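Varicella-zoster virus protease (Human herpesvirus 3, PDB 1VZV) is a herpesvirus serine protease, active as a dimer, that probably cleaves the capsid assembly protein so that the spherical procapsid can mature to its icosahedral form. Local coordinates at residues 4-9 / 60-65; 37-42 / 129-134; 46-51 / 67-72; 107-112 / 141-146. One frame throughout, in Å; residues are numbered along the deposited sequence.

Interaction 1. Residues 4-9 / 60-65; sequences YVAGYL and GPFFLG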
loop_
_atom_site.group_PDB
_atom_site.type_symbol
_atom_site.label_atom_id
_atom_site.label_comp_id
_atom_site.label_asym_id
_atom_site.label_seq_id
_atom_site.Cartn_x
_atom_site.Cartn_y
_atom_site.Cartn_z
ATOM N N TYR A 4 -0.982 -21.846 -6.199
ATOM C CA TYR A 4 -2.346 -22.289 -6.254
ATOM C C TYR A 4 -2.984 -21.489 -5.173
ATOM O O TYR A 4 -2.378 -21.272 -4.123
ATOM C CB TYR A 4 -2.437 -23.769 -5.947
ATOM C CG TYR A 4 -1.829 -24.567 -7.040
ATOM C CD1 TYR A 4 -0.451 -24.735 -7.111
ATOM C CD2 TYR A 4 -2.611 -25.031 -8.092
ATOM C CE1 TYR A 4 0.134 -25.318 -8.198
ATOM C CE2 TYR A 4 -2.027 -25.624 -9.198
ATOM C CZ TYR A 4 -0.654 -25.756 -9.239
ATOM O OH TYR A 4 -0.070 -26.306 -10.343
ATOM N N VAL A 5 -4.160 -20.965 -5.476
ATOM C CA VAL A 5 -4.929 -20.167 -4.542
ATOM C C VAL A 5 -6.249 -20.910 -4.393
ATOM O O VAL A 5 -6.753 -21.457 -5.378
ATOM C CB VAL A 5 -5.227 -18.792 -5.141
ATOM C CG1 VAL A 5 -5.788 -17.875 -4.097
ATOM C CG2 VAL A 5 -3.994 -18.212 -5.748
ATOM N N ALA A 6 -6.773 -20.985 -3.174
ATOM C CA ALA A 6 -8.048 -21.650 -2.933
ATOM C C ALA A 6 -8.786 -20.892 -1.831
ATOM O O ALA A 6 -8.159 -20.374 -0.912
ATOM C CB ALA A 6 -7.828 -23.091 -2.540
ATOM N N GLY A 7 -10.103 -20.770 -1.948
ATOM C CA GLY A 7 -10.883 -20.060 -0.954
ATOM C C GLY A 7 -12.324 -20.069 -1.405
ATOM O O GLY A 7 -12.633 -20.639 -2.447
ATOM N N TYR A 8 -13.213 -19.470 -0.621
ATOM C CA TYR A 8 -14.630 -19.404 -0.959
ATOM C C TYR A 8 -14.927 -18.134 -1.712
ATOM O O TYR A 8 -14.578 -17.040 -1.268
ATOM C CB TYR A 8 -15.489 -19.353 0.286
ATOM C CG TYR A 8 -15.464 -20.557 1.175
ATOM C CD1 TYR A 8 -16.300 -21.623 0.933
ATOM C CD2 TYR A 8 -14.698 -20.568 2.329
ATOM C CE1 TYR A 8 -16.393 -22.648 1.796
ATOM C CE2 TYR A 8 -14.783 -21.595 3.201
ATOM C CZ TYR A 8 -15.641 -22.634 2.932
ATOM O OH TYR A 8 -15.784 -23.660 3.836
ATOM N N LEU A 9 -15.639 -18.261 -2.815
ATOM C CA LEU A 9 -15.992 -17.088 -3.594
ATOM C C LEU A 9 -16.970 -16.255 -2.772
ATOM O O LEU A 9 -16.961 -15.023 -2.851
ATOM C CB LEU A 9 -16.648 -17.513 -4.910
ATOM C CG LEU A 9 -15.801 -17.633 -6.174
ATOM C CD1 LEU A 9 -14.353 -17.756 -5.824
ATOM C CD2 LEU A 9 -16.271 -18.801 -7.026
ATOM N N GLY A 60 -20.589 -22.754 0.851
ATOM C CA GLY A 60 -20.541 -21.823 -0.271
ATOM C C GLY A 60 -19.678 -22.254 -1.449
ATOM O O GLY A 60 -19.188 -23.367 -1.464
ATOM N N PRO A 61 -19.524 -21.429 -2.488
ATOM C CA PRO A 61 -18.685 -21.861 -3.601
ATOM C C PRO A 61 -17.239 -21.860 -3.115
ATOM O O PRO A 61 -16.809 -20.869 -2.507
ATOM C CB PRO A 61 -18.881 -20.739 -4.627
ATOM C CG PRO A 61 -20.177 -20.144 -4.275
ATOM C CD PRO A 61 -20.142 -20.133 -2.787
ATOM N N PHE A 62 -16.501 -22.945 -3.378
ATOM C CA PHE A 62 -15.084 -23.065 -2.997
ATOM C C PHE A 62 -14.290 -23.255 -4.283
ATOM O O PHE A 62 -14.636 -24.110 -5.092
ATOM C CB PHE A 62 -14.866 -24.253 -2.063
ATOM C CG PHE A 62 -13.488 -24.312 -1.479
ATOM C CD1 PHE A 62 -13.170 -23.585 -0.343
ATOM C CD2 PHE A 62 -12.494 -25.063 -2.085
ATOM C CE1 PHE A 62 -11.877 -23.601 0.176
ATOM C CE2 PHE A 62 -11.204 -25.081 -1.572
ATOM C CZ PHE A 62 -10.895 -24.350 -0.445
ATOM N N PHE A 63 -13.235 -22.473 -4.480
ATOM C CA PHE A 63 -12.473 -22.568 -5.716
ATOM C C PHE A 63 -11.018 -22.808 -5.543
ATOM O O PHE A 63 -10.455 -22.572 -4.492
ATOM C CB PHE A 63 -12.631 -21.299 -6.558
ATOM C CG PHE A 63 -11.588 -20.211 -6.279
ATOM C CD1 PHE A 63 -11.561 -19.525 -5.069
ATOM C CD2 PHE A 63 -10.681 -19.841 -7.256
ATOM C CE1 PHE A 63 -10.660 -18.500 -4.851
ATOM C CE2 PHE A 63 -9.784 -18.820 -7.033
ATOM C CZ PHE A 63 -9.775 -18.151 -5.833
ATOM N N LEU A 64 -10.394 -23.182 -6.641
ATOM C CA LEU A 64 -8.968 -23.433 -6.681
ATOM C C LEU A 64 -8.525 -22.770 -7.984
ATOM O O LEU A 64 -9.263 -22.758 -8.969
ATOM C CB LEU A 64 -8.704 -24.946 -6.677
ATOM C CG LEU A 64 -7.267 -25.473 -6.690
ATOM C CD1 LEU A 64 -6.455 -24.866 -5.579
ATOM C CD2 LEU A 64 -7.306 -26.971 -6.528
ATOM N N GLY A 65 -7.372 -22.143 -7.987
ATOM C CA GLY A 65 -6.968 -21.509 -9.210
ATOM C C GLY A 65 -5.476 -21.555 -9.320
ATOM O O GLY A 65 -4.777 -21.913 -8.361
#
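V5 to Y8 run antiparallel to F62 to G65, the axes of the two short strands lying 4.6 Å apart with directions 171° apart. V5 with G65 and G7 with F63 are hydrogen-bonded pairs, joined in both directions. The straightest of these bonds is F63 N to G7 O, at 2.8 Å and 175°, and L9 N prolongs the pairing by donating to P61 O. A6 with L64 and Y8 with F62 are the non-hydrogen-bonded pairs, and their side chains share one face of the sheet. There Y8 and F62 make an edge-to-face pair: CD1 of F62 stands over the centre of the Y8 ring, the ring centroids are 5.3 Å apart and the planes meet at 85°. CG of F62 is turned anti to its own backbone N, which carries the ring along the neighbouring strand until CZ lies 3.9 Å from A6 CB. A6 CB also touches L64 CD1, at 3.8 Å. On the other face F63 swings back toward the first strand; G7 brings no side chain there, and L9 CD1 comes against F63 CD1. Helix 161-173 closes over F62 and L64, while Y8 OH hydrogen-bonds D57. Fully buried, this is an antiparallel pair in the wall of the seven-stranded barrel at the core of the herpesvirus assemblin fold.

Interaction 2. Residues 37-42 / 129-134; sequences PINIDH and HVALCV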
loop_
_atom_site.group_PDB
_atom_site.type_symbol
_atom_site.label_atom_id
_atom_site.label_comp_id
_atom_site.label_asym_id
_atom_site.label_seq_id
_atom_site.Cartn_x
_atom_site.Cartn_y
_atom_site.Cartn_z
ATOM N N PRO A 37 -11.078 -16.560 -15.468
ATOM C CA PRO A 37 -9.751 -16.009 -15.210
ATOM C C PRO A 37 -9.574 -15.246 -13.897
ATOM O O PRO A 37 -10.518 -14.716 -13.315
ATOM C CB PRO A 37 -9.542 -15.106 -16.412
ATOM C CG PRO A 37 -10.887 -14.489 -16.562
ATOM C CD PRO A 37 -11.849 -15.652 -16.337
ATOM N N ILE A 38 -8.319 -15.158 -13.484
ATOM C CA ILE A 38 -7.921 -14.488 -12.264
ATOM C C ILE A 38 -7.052 -13.279 -12.603
ATOM O O ILE A 38 -5.975 -13.407 -13.172
ATOM C CB ILE A 38 -7.153 -15.490 -11.342
ATOM C CG1 ILE A 38 -8.146 -16.284 -10.510
ATOM C CG2 ILE A 38 -6.139 -14.800 -10.445
ATOM C CD1 ILE A 38 -7.495 -17.174 -9.503
ATOM N N ASN A 39 -7.549 -12.093 -12.325
ATOM C CA ASN A 39 -6.750 -10.918 -12.586
ATOM C C ASN A 39 -6.625 -10.152 -11.282
ATOM O O ASN A 39 -7.240 -10.526 -10.285
ATOM C CB ASN A 39 -7.321 -10.067 -13.741
ATOM C CG ASN A 39 -8.641 -9.400 -13.412
ATOM O OD1 ASN A 39 -8.918 -9.070 -12.258
ATOM N ND2 ASN A 39 -9.457 -9.164 -14.443
ATOM N N ILE A 40 -5.836 -9.092 -11.286
ATOM C CA ILE A 40 -5.598 -8.283 -10.098
ATOM C C ILE A 40 -6.344 -6.952 -10.209
ATOM O O ILE A 40 -6.282 -6.323 -11.238
ATOM C CB ILE A 40 -4.077 -7.989 -9.994
ATOM C CG1 ILE A 40 -3.274 -9.281 -9.868
ATOM C CG2 ILE A 40 -3.787 -6.984 -8.883
ATOM C CD1 ILE A 40 -1.810 -9.057 -9.972
ATOM N N ASP A 41 -7.054 -6.535 -9.166
ATOM C CA ASP A 41 -7.769 -5.249 -9.151
ATOM C C ASP A 41 -8.939 -5.203 -10.136
ATOM O O ASP A 41 -9.509 -4.129 -10.383
ATOM C CB ASP A 41 -6.765 -4.098 -9.450
ATOM C CG ASP A 41 -7.384 -2.656 -9.330
ATOM O OD1 ASP A 41 -8.030 -2.378 -8.291
ATOM O OD2 ASP A 41 -7.177 -1.791 -10.246
ATOM N N HIS A 42 -9.348 -6.371 -10.634
ATOM C CA HIS A 42 -10.432 -6.484 -11.638
ATOM C C HIS A 42 -9.972 -5.966 -13.007
ATOM O O HIS A 42 -10.780 -5.783 -13.910
ATOM C CB HIS A 42 -11.715 -5.760 -11.230
ATOM C CG HIS A 42 -12.431 -6.386 -10.083
ATOM N ND1 HIS A 42 -13.260 -7.477 -10.186
ATOM C CD2 HIS A 42 -12.466 -6.026 -8.776
ATOM C CE1 HIS A 42 -13.761 -7.736 -8.966
ATOM N NE2 HIS A 42 -13.309 -6.880 -8.069
ATOM N N HIS A 129 -14.979 -13.094 -13.722
ATOM C CA HIS A 129 -13.598 -13.193 -13.272
ATOM C C HIS A 129 -13.465 -13.026 -11.759
ATOM O O HIS A 129 -14.349 -12.446 -11.119
ATOM C CB HIS A 129 -12.718 -12.190 -14.005
ATOM C CG HIS A 129 -12.923 -10.787 -13.555
ATOM N ND1 HIS A 129 -11.995 -10.066 -12.842
ATOM C CD2 HIS A 129 -14.013 -9.992 -13.649
ATOM C CE1 HIS A 129 -12.534 -8.900 -12.523
ATOM N NE2 HIS A 129 -13.758 -8.809 -12.992
ATOM N N VAL A 130 -12.378 -13.595 -11.222
ATOM C CA VAL A 130 -12.000 -13.590 -9.804
ATOM C C VAL A 130 -10.882 -12.553 -9.631
ATOM O O VAL A 130 -9.843 -12.672 -10.282
ATOM C CB VAL A 130 -11.410 -14.984 -9.413
ATOM C CG1 VAL A 130 -10.698 -14.919 -8.079
ATOM C CG2 VAL A 130 -12.513 -16.056 -9.411
ATOM N N ALA A 131 -11.056 -11.565 -8.751
ATOM C CA ALA A 131 -10.041 -10.541 -8.541
ATOM C C ALA A 131 -9.242 -10.780 -7.262
ATOM O O ALA A 131 -9.751 -11.325 -6.296
ATOM C CB ALA A 131 -10.688 -9.215 -8.487
ATOM N N LEU A 132 -7.960 -10.458 -7.282
ATOM C CA LEU A 132 -7.145 -10.597 -6.086
ATOM C C LEU A 132 -7.091 -9.169 -5.518
ATOM O O LEU A 132 -6.972 -8.217 -6.279
ATOM C CB LEU A 132 -5.738 -11.124 -6.431
ATOM C CG LEU A 132 -5.536 -12.563 -6.950
ATOM C CD1 LEU A 132 -4.063 -12.789 -7.160
ATOM C CD2 LEU A 132 -6.112 -13.611 -6.003
ATOM N N CYS A 133 -7.139 -9.006 -4.202
ATOM C CA CYS A 133 -7.162 -7.668 -3.626
ATOM C C CYS A 133 -6.851 -7.704 -2.130
ATOM O O CYS A 133 -6.623 -8.769 -1.598
ATOM C CB CYS A 133 -8.580 -7.140 -3.832
ATOM S SG CYS A 133 -9.881 -8.361 -3.352
ATOM N N VAL A 134 -6.835 -6.556 -1.447
ATOM C CA VAL A 134 -6.597 -6.549 -0.001
ATOM C C VAL A 134 -7.767 -7.263 0.666
ATOM O O VAL A 134 -7.626 -8.387 1.145
ATOM C CB VAL A 134 -6.480 -5.141 0.560
ATOM C CG1 VAL A 134 -6.457 -5.154 2.083
ATOM C CG2 VAL A 134 -5.223 -4.537 0.066
#
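I38 and V130 sit side by side on one face of a parallel strand pair and point the same way, I38 CG1 lying 3.7 Å from V130 CB. I38 CG2, anti to its own backbone N, reaches in the other direction toward L132 CG, at 4.2 Å. F63 of strand 61-67 adds to this apolar face, so the packing here is close and entirely buried. The backbones diverge by 32° but stay bonded: V130 N donates to P37 O (3.0 Å, 169°), N39 N to V130 O and L132 N to N39 O. On the opposite face, with N39 and A131, the contact becomes polar and holds H42 and H129 of the Ser-His-His catalytic triad of the assemblin family; the side chain of H42 is about 3 Å from that of S110, the third member. A131 CB lies over the centre of the H42 imidazole, 3.4 Å from the centroid, a CH-pi contact that backs one face of the ring. The two imidazoles meet rim to rim with planes at 83°, though their exact spacing is doubtful. The N39 amide crosses the H129 ring obliquely, ND2 being 3.1 Å from ND1 of H129, and S112 OG hydrogen-bonds the backbone O of H129. Toward the C-terminal end of the pair the grip slackens: D41 N reaches L132 O by a weak bond of 3.3 Å, and D41 OD1 hydrogen-bonds H81 of the second subunit. D41, H42 and P37 are partly exposed.

Interaction 3. Residues 46-51 / 67-72; sequences CVVGEV and VRCPQL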
loop_
_atom_site.group_PDB
_atom_site.type_symbol
_atom_site.label_atom_id
_atom_site.label_comp_id
_atom_site.label_asym_id
_atom_site.label_seq_id
_atom_site.Cartn_x
_atom_site.Cartn_y
_atom_site.Cartn_z
ATOM N N CYS A 46 -4.982 -7.084 -16.799
ATOM C CA CYS A 46 -4.042 -7.635 -15.839
ATOM C C CYS A 46 -4.480 -8.967 -15.240
ATOM O O CYS A 46 -4.809 -9.046 -14.066
ATOM C CB CYS A 46 -3.749 -6.617 -14.744
ATOM S SG CYS A 46 -2.355 -7.126 -13.747
ATOM N N VAL A 47 -4.499 -10.000 -16.081
ATOM C CA VAL A 47 -4.884 -11.367 -15.720
ATOM C C VAL A 47 -3.572 -12.070 -15.481
ATOM O O VAL A 47 -2.629 -11.877 -16.240
ATOM C CB VAL A 47 -5.640 -12.057 -16.878
ATOM C CG1 VAL A 47 -5.896 -13.507 -16.560
ATOM C CG2 VAL A 47 -6.957 -11.330 -17.160
ATOM N N VAL A 48 -3.519 -12.884 -14.432
ATOM C CA VAL A 48 -2.293 -13.585 -14.042
ATOM C C VAL A 48 -2.452 -15.073 -13.737
ATOM O O VAL A 48 -1.546 -15.684 -13.153
ATOM C CB VAL A 48 -1.690 -12.940 -12.779
ATOM C CG1 VAL A 48 -1.172 -11.547 -13.090
ATOM C CG2 VAL A 48 -2.746 -12.883 -11.682
ATOM N N GLY A 49 -3.584 -15.652 -14.114
ATOM C CA GLY A 49 -3.812 -17.053 -13.845
ATOM C C GLY A 49 -5.236 -17.349 -14.225
ATOM O O GLY A 49 -5.873 -16.517 -14.886
ATOM N N GLU A 50 -5.737 -18.524 -13.846
ATOM C CA GLU A 50 -7.114 -18.906 -14.155
ATOM C C GLU A 50 -7.666 -19.951 -13.184
ATOM O O GLU A 50 -6.966 -20.915 -12.827
ATOM C CB GLU A 50 -7.232 -19.435 -15.595
ATOM C CG GLU A 50 -6.748 -20.886 -15.821
ATOM C CD GLU A 50 -7.282 -21.499 -17.121
ATOM O OE1 GLU A 50 -8.496 -21.405 -17.384
ATOM O OE2 GLU A 50 -6.484 -22.072 -17.882
ATOM N N VAL A 51 -8.904 -19.737 -12.738
ATOM C CA VAL A 51 -9.600 -20.666 -11.837
ATOM C C VAL A 51 -9.647 -22.042 -12.530
ATOM O O VAL A 51 -10.254 -22.174 -13.594
ATOM C CB VAL A 51 -11.076 -20.182 -11.571
ATOM C CG1 VAL A 51 -11.990 -21.347 -11.199
ATOM C CG2 VAL A 51 -11.103 -19.159 -10.461
ATOM N N VAL A 67 -2.041 -19.357 -10.448
ATOM C CA VAL A 67 -1.443 -18.053 -10.692
ATOM C C VAL A 67 0.004 -18.370 -11.087
ATOM O O VAL A 67 0.864 -18.672 -10.259
ATOM C CB VAL A 67 -1.557 -17.107 -9.438
ATOM C CG1 VAL A 67 -0.789 -15.801 -9.649
ATOM C CG2 VAL A 67 -3.025 -16.800 -9.155
ATOM N N ARG A 68 0.208 -18.435 -12.390
ATOM C CA ARG A 68 1.504 -18.720 -12.965
ATOM C C ARG A 68 1.824 -17.542 -13.891
ATOM O O ARG A 68 1.441 -17.543 -15.060
ATOM C CB ARG A 68 1.423 -20.032 -13.750
ATOM C CG ARG A 68 2.722 -20.501 -14.395
ATOM C CD ARG A 68 2.448 -21.745 -15.251
ATOM N NE ARG A 68 2.247 -22.946 -14.446
ATOM C CZ ARG A 68 3.142 -23.933 -14.359
ATOM N NH1 ARG A 68 4.245 -23.900 -15.117
ATOM N NH2 ARG A 68 2.905 -24.994 -13.570
ATOM N N CYS A 69 2.439 -16.501 -13.327
ATOM C CA CYS A 69 2.826 -15.289 -14.066
ATOM C C CYS A 69 4.243 -14.940 -13.615
ATOM O O CYS A 69 4.469 -14.520 -12.489
ATOM C CB CYS A 69 1.849 -14.120 -13.780
ATOM S SG CYS A 69 2.424 -12.479 -14.366
ATOM N N PRO A 70 5.229 -15.144 -14.480
ATOM C CA PRO A 70 6.580 -14.815 -14.034
ATOM C C PRO A 70 6.772 -13.372 -13.625
ATOM O O PRO A 70 7.503 -13.106 -12.676
ATOM C CB PRO A 70 7.455 -15.201 -15.233
ATOM C CG PRO A 70 6.551 -14.996 -16.404
ATOM C CD PRO A 70 5.220 -15.573 -15.886
ATOM N N GLN A 71 6.093 -12.443 -14.282
ATOM C CA GLN A 71 6.274 -11.038 -13.927
ATOM C C GLN A 71 5.748 -10.675 -12.534
ATOM O O GLN A 71 6.372 -9.886 -11.816
ATOM C CB GLN A 71 5.676 -10.113 -14.992
ATOM C CG GLN A 71 6.417 -10.122 -16.337
ATOM C CD GLN A 71 6.255 -11.428 -17.078
ATOM O OE1 GLN A 71 5.224 -12.087 -16.962
ATOM N NE2 GLN A 71 7.280 -11.832 -17.809
ATOM N N LEU A 72 4.636 -11.293 -12.134
ATOM C CA LEU A 72 4.041 -11.027 -10.830
ATOM C C LEU A 72 5.027 -11.191 -9.687
ATOM O O LEU A 72 4.947 -10.457 -8.721
ATOM C CB LEU A 72 2.813 -11.899 -10.619
ATOM C CG LEU A 72 1.840 -11.700 -9.451
ATOM C CD1 LEU A 72 2.095 -12.744 -8.378
ATOM C CD2 LEU A 72 1.875 -10.292 -8.907
#
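V48 meets V67 and C69 with no ring taking part, and the atoms gathered at its peptide carbonyl are V67 CA and C69 CB. V48 O receives a CA-H...O contact from V67 CA at 3.4 Å, with an angle of 140° at the hydrogen. C69 CB approaches the same V48 O at 3.8 Å. V48 and V67 lie side by side and point the same way, CG2 of V48 being 4.1 Å from CG1 of V67. The other branch, CG1 of V48, is anti to its carbonyl carbon (chi1 of V48 -68°) and comes within 3.9 Å of C69 SG. One cysteine side chain therefore serves two purposes: it packs on V48, and as the N-cap residue of helix 70-79 its SG accepts a weak bond from L72 N. G49 CA passes 4.1 Å from V67 CA, an approach eased by the lack of a side chain on the glycine. Because V48 and G49 both face I38 on the neighbouring strand, they form a classic beta bulge in strand 47-56, packed against the stretch where strand 61-67 gives way to helix 70-79.

Interaction 4. Residues 107-112 / 141-146; sequences PSVSLS and TVVNYD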
loop_
_atom_site.group_PDB
_atom_site.type_symbol
_atom_site.label_atom_id
_atom_site.label_comp_id
_atom_site.label_asym_id
_atom_site.label_seq_id
_atom_site.Cartn_x
_atom_site.Cartn_y
_atom_site.Cartn_z
ATOM N N PRO A 107 -4.271 -10.501 -0.061
ATOM C CA PRO A 107 -4.969 -11.546 0.671
ATOM C C PRO A 107 -6.375 -11.960 0.327
ATOM O O PRO A 107 -6.782 -13.035 0.732
ATOM C CB PRO A 107 -4.861 -11.082 2.121
ATOM C CG PRO A 107 -4.813 -9.645 2.027
ATOM C CD PRO A 107 -3.923 -9.393 0.842
ATOM N N SER A 108 -7.151 -11.142 -0.360
ATOM C CA SER A 108 -8.513 -11.559 -0.676
ATOM C C SER A 108 -8.840 -11.760 -2.168
ATOM O O SER A 108 -8.074 -11.382 -3.056
ATOM C CB SER A 108 -9.527 -10.629 -0.002
ATOM O OG SER A 108 -9.350 -10.579 1.412
ATOM N N VAL A 109 -9.997 -12.356 -2.431
ATOM C CA VAL A 109 -10.461 -12.664 -3.782
ATOM C C VAL A 109 -11.844 -12.101 -3.970
ATOM O O VAL A 109 -12.692 -12.310 -3.115
ATOM C CB VAL A 109 -10.532 -14.181 -3.972
ATOM C CG1 VAL A 109 -11.788 -14.602 -4.778
ATOM C CG2 VAL A 109 -9.214 -14.679 -4.606
ATOM N N SER A 110 -12.087 -11.473 -5.124
ATOM C CA SER A 110 -13.375 -10.861 -5.435
ATOM C C SER A 110 -13.991 -11.481 -6.664
ATOM O O SER A 110 -13.423 -11.415 -7.726
ATOM C CB SER A 110 -13.204 -9.359 -5.645
ATOM O OG SER A 110 -14.299 -8.623 -5.090
ATOM N N LEU A 111 -15.154 -12.098 -6.498
ATOM C CA LEU A 111 -15.881 -12.757 -7.586
ATOM C C LEU A 111 -16.768 -11.782 -8.306
ATOM O O LEU A 111 -17.891 -11.524 -7.861
ATOM C CB LEU A 111 -16.794 -13.855 -7.035
ATOM C CG LEU A 111 -17.730 -14.482 -8.066
ATOM C CD1 LEU A 111 -16.964 -15.384 -9.008
ATOM C CD2 LEU A 111 -18.796 -15.259 -7.371
ATOM N N SER A 112 -16.287 -11.217 -9.396
ATOM C CA SER A 112 -17.131 -10.291 -10.135
ATOM C C SER A 112 -18.143 -11.191 -10.850
ATOM O O SER A 112 -17.871 -11.723 -11.943
ATOM C CB SER A 112 -16.315 -9.471 -11.140
ATOM O OG SER A 112 -14.915 -9.663 -10.946
ATOM N N THR A 141 -14.115 -14.158 2.097
ATOM C CA THR A 141 -13.222 -13.992 0.952
ATOM C C THR A 141 -11.730 -13.926 1.186
ATOM O O THR A 141 -11.012 -13.404 0.344
ATOM C CB THR A 141 -13.626 -12.782 0.048
ATOM O OG1 THR A 141 -13.662 -11.566 0.812
ATOM C CG2 THR A 141 -14.961 -13.002 -0.618
ATOM N N VAL A 142 -11.241 -14.395 2.326
ATOM C CA VAL A 142 -9.798 -14.402 2.532
ATOM C C VAL A 142 -9.292 -15.667 1.809
ATOM O O VAL A 142 -10.025 -16.659 1.699
ATOM C CB VAL A 142 -9.456 -14.385 4.016
ATOM C CG1 VAL A 142 -8.360 -15.348 4.321
ATOM C CG2 VAL A 142 -9.037 -12.999 4.411
ATOM N N VAL A 143 -8.095 -15.627 1.242
ATOM C CA VAL A 143 -7.613 -16.798 0.535
ATOM C C VAL A 143 -6.277 -17.338 0.997
ATOM O O VAL A 143 -5.559 -16.683 1.735
ATOM C CB VAL A 143 -7.578 -16.577 -0.981
ATOM C CG1 VAL A 143 -8.962 -16.524 -1.511
ATOM C CG2 VAL A 143 -6.833 -15.335 -1.319
ATOM N N ASN A 144 -5.989 -18.572 0.601
ATOM C CA ASN A 144 -4.744 -19.222 0.925
ATOM C C ASN A 144 -4.059 -19.518 -0.400
ATOM O O ASN A 144 -4.717 -19.805 -1.400
ATOM C CB ASN A 144 -4.997 -20.499 1.721
ATOM C CG ASN A 144 -3.729 -21.068 2.342
ATOM O OD1 ASN A 144 -3.034 -20.395 3.096
ATOM N ND2 ASN A 144 -3.432 -22.322 2.035
ATOM N N TYR A 145 -2.743 -19.332 -0.408
ATOM C CA TYR A 145 -1.863 -19.554 -1.559
ATOM C C TYR A 145 -0.786 -20.544 -1.113
ATOM O O TYR A 145 -0.356 -20.495 0.045
ATOM C CB TYR A 145 -1.089 -18.279 -1.909
ATOM C CG TYR A 145 -1.847 -17.077 -2.394
ATOM C CD1 TYR A 145 -2.549 -16.263 -1.514
ATOM C CD2 TYR A 145 -1.781 -16.706 -3.727
ATOM C CE1 TYR A 145 -3.172 -15.099 -1.953
ATOM C CE2 TYR A 145 -2.391 -15.550 -4.184
ATOM C CZ TYR A 145 -3.094 -14.740 -3.298
ATOM O OH TYR A 145 -3.726 -13.603 -3.780
ATOM N N ASP A 146 -0.341 -21.414 -2.019
ATOM C CA ASP A 146 0.742 -22.375 -1.727
ATOM C C ASP A 146 1.287 -22.905 -3.027
ATOM O O ASP A 146 0.837 -22.476 -4.085
ATOM C CB ASP A 146 0.291 -23.551 -0.866
ATOM C CG ASP A 146 1.366 -24.002 0.104
ATOM O OD1 ASP A 146 2.558 -23.900 -0.199
ATOM O OD2 ASP A 146 1.017 -24.437 1.201
#
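V143 has CG1 anti to its carbonyl carbon (chi1 -71°), and this rotation sets that methyl 3.6 Å from V109 CG2, with the two valine side chains crossing at about a right angle; the second branch of V143, CG2, is turned onto P107 O. In T141, OG1 hydrogen-bonds R138 O and CG2 lies against V109 O, at 3.4 Å. S108 puts its CB beside T141 O, while its OG hydrogen-bonds V134 O. Two backbone bonds join the segments: V143 N donates to P107 O at 3.0 Å (157°), and V109 N to T141 O at 3.1 Å. They flank the single bridge between S108 and V142, whose CA atoms are 4.5 Å apart. Beyond it the segments part, and S110, two residues along from S108, has no contact with 141-146. V142 packs on V209, R212 and R213 of helix 205-216. The bridge links 108-112, which carries the catalytic S110, to the approach of strand 144-146, the other outermost strand of the sheet, as expected where the seven-stranded barrel of an assemblin closes on itself.

How the interactions relate
All four contacts reach one sheet. Interactions 1 and 4 are the nearest in space, with centres 7 Å apart, and A6 N probably hydrogen-bonds N144 O at 3.0 Å, so strand 144-146 continues the sheet from 3-8. Interactions 2 and 4 assemble the active site: A131 N lies 2.6 Å from S110 O, a probable hydrogen bond that sets the serine strand beside the one bearing H129. Interaction 3, nested within the chain loop closed by interaction 2, adjoins its other flank, with V48 N 2.8 Å from I38 O. F63 of interaction 1 touches both interactions 2 and 3, its CE2 3.7 Å from I38 CD1 and its CD2 against V51 CG2.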